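PDB 3IR9: peptide chain release factor subunit 1 from Methanosarcina mazei, which probably directs the termination of translation in response to the stop codons UAA, UAG and UGA, and is represented here by its C-terminal domain. Local coordinates for residues R34-E39 against V47-S52. Residues are numbered along the deposited sequence; the frame is centred on the assembly and turned at random.
Sequences RDFFKE and VAYGES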
# COMPACT_ATOMS: atom_id res chain seq x y z
N ARG A 34 -22.17 -9.16 3.12
CA ARG A 34 -23.20 -10.11 2.72
C ARG A 34 -24.30 -10.21 3.78
O ARG A 34 -25.49 -10.23 3.46
CB ARG A 34 -22.57 -11.48 2.42
CG ARG A 34 -21.63 -11.45 1.20
CD ARG A 34 -20.29 -12.15 1.47
NE ARG A 34 -20.17 -13.46 0.84
CZ ARG A 34 -19.67 -13.66 -0.38
NH1 ARG A 34 -19.27 -12.62 -1.11
NH2 ARG A 34 -19.59 -14.88 -0.87
N ASP A 35 -23.90 -10.27 5.05
CA ASP A 35 -24.86 -10.32 6.15
C ASP A 35 -25.68 -9.02 6.23
O ASP A 35 -26.84 -9.04 6.62
CB ASP A 35 -24.16 -10.65 7.48
CG ASP A 35 -23.67 -12.10 7.54
OD1 ASP A 35 -23.89 -12.87 6.58
OD2 ASP A 35 -23.06 -12.48 8.57
N PHE A 36 -25.06 -7.90 5.85
CA PHE A 36 -25.80 -6.65 5.73
C PHE A 36 -26.84 -6.77 4.63
O PHE A 36 -28.00 -6.40 4.81
CB PHE A 36 -24.88 -5.49 5.40
CG PHE A 36 -25.59 -4.30 4.83
CD1 PHE A 36 -26.43 -3.54 5.62
CD2 PHE A 36 -25.42 -3.93 3.51
CE1 PHE A 36 -27.09 -2.44 5.11
CE2 PHE A 36 -26.07 -2.83 3.00
CZ PHE A 36 -26.91 -2.09 3.80
N PHE A 37 -26.41 -7.29 3.49
CA PHE A 37 -27.29 -7.52 2.35
C PHE A 37 -28.44 -8.47 2.73
O PHE A 37 -29.60 -8.18 2.48
CB PHE A 37 -26.50 -8.09 1.16
CG PHE A 37 -25.63 -7.08 0.44
CD1 PHE A 37 -26.07 -5.79 0.20
CD2 PHE A 37 -24.37 -7.44 -0.03
CE1 PHE A 37 -25.27 -4.87 -0.47
CE2 PHE A 37 -23.57 -6.53 -0.71
CZ PHE A 37 -24.02 -5.24 -0.93
N LYS A 38 -28.10 -9.60 3.35
CA LYS A 38 -29.09 -10.61 3.71
C LYS A 38 -30.12 -10.08 4.71
O LYS A 38 -31.25 -10.57 4.76
CB LYS A 38 -28.40 -11.85 4.27
CG LYS A 38 -27.61 -12.64 3.23
CD LYS A 38 -26.53 -13.52 3.86
CE LYS A 38 -27.10 -14.76 4.53
NZ LYS A 38 -26.03 -15.57 5.16
N GLU A 39 -29.73 -9.10 5.51
CA GLU A 39 -30.64 -8.48 6.47
C GLU A 39 -31.51 -7.45 5.76
O GLU A 39 -32.66 -7.23 6.14
CB GLU A 39 -29.85 -7.80 7.58
CG GLU A 39 -29.19 -8.77 8.54
CD GLU A 39 -30.21 -9.56 9.33
OE1 GLU A 39 -31.43 -9.35 9.13
OE2 GLU A 39 -29.78 -10.39 10.16
N VAL A 47 -31.50 -2.82 9.20
CA VAL A 47 -30.31 -2.32 8.52
C VAL A 47 -30.37 -0.82 8.47
O VAL A 47 -31.36 -0.20 8.88
CB VAL A 47 -30.19 -2.85 7.09
CG1 VAL A 47 -30.39 -4.36 7.06
CG2 VAL A 47 -31.19 -2.15 6.18
N ALA A 48 -29.31 -0.22 7.96
CA ALA A 48 -29.23 1.22 7.82
C ALA A 48 -27.93 1.54 7.11
O ALA A 48 -26.91 0.89 7.33
CB ALA A 48 -29.28 1.90 9.17
N TYR A 49 -27.96 2.55 6.26
CA TYR A 49 -26.79 2.91 5.47
C TYR A 49 -26.79 4.41 5.18
O TYR A 49 -27.82 5.08 5.29
CB TYR A 49 -26.75 2.09 4.18
CG TYR A 49 -28.09 1.97 3.48
CD1 TYR A 49 -28.49 2.91 2.53
CD2 TYR A 49 -28.96 0.92 3.77
CE1 TYR A 49 -29.71 2.80 1.90
CE2 TYR A 49 -30.18 0.81 3.14
CZ TYR A 49 -30.55 1.76 2.20
OH TYR A 49 -31.77 1.65 1.57
N GLY A 50 -25.62 4.94 4.84
CA GLY A 50 -25.50 6.36 4.61
C GLY A 50 -25.16 7.10 5.88
O GLY A 50 -25.56 6.69 6.98
N GLU A 51 -24.42 8.19 5.73
CA GLU A 51 -23.94 8.96 6.86
C GLU A 51 -25.04 9.37 7.84
O GLU A 51 -24.94 9.11 9.04
CB GLU A 51 -23.22 10.21 6.36
CG GLU A 51 -22.76 11.13 7.46
CD GLU A 51 -22.20 12.41 6.90
OE1 GLU A 51 -21.67 12.36 5.77
OE2 GLU A 51 -22.31 13.45 7.58
N SER A 52 -26.09 10.00 7.32
CA SER A 52 -27.15 10.55 8.18
C SER A 52 -27.92 9.44 8.91
O SER A 52 -28.10 9.51 10.13
CB SER A 52 -28.10 11.44 7.38
OG SER A 52 -28.84 12.30 8.24
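Phe36 reaches from the helix to Val47 and Tyr49 on the strand, and the contact is mainly apolar. Its CG lies anti to the backbone N (chi1 161°), which carries the far end of the ring to the strand. There Phe36 CE1 packs on Val47 CB at 3.7 Å. Phe36 CZ lies 3.6 Å from Tyr49 CD2, which meets the Phe36 ring at its edge and in its plane. The Phe36 side chain crosses those of Val47 and Tyr49 at about a right angle. Val47 also touches Glu39: Val47 CG1 sits 3.5 Å from Glu39 CB. Beyond CB the Glu39 chain bends at chi2 (-66°), and its carboxylate leads away from the strand.

The contact belongs to the C-terminal domain, eRF1 domain 3. It joins the C-terminal part of the long helix 10-41 to strand 47-49, an outermost strand, within this chain, of a mixed four-stranded sheet. The axes of helix segment 34-39 and strand 47-49 approach to 8.9 Å, with 115° between their N-to-C directions. The neighbouring strand 156-160 shares the packing, with Ala157 touching Phe36 and Ile159 touching Glu39. Phe153 adds an edge-to-face ring contact with Phe36 and also meets the Tyr49 ring. A leucine in place of Phe36 would probably open a gap beside Val47 and Tyr49 and lose the edge-to-face contact with Phe153.

The one polar atom met across the contact is Ala48 O, which lies 4.0 Å from Phe36 CE1. On the same helix, Asp35 OD2 is hydrogen-bonded to Tyr4 OH of the second subunit.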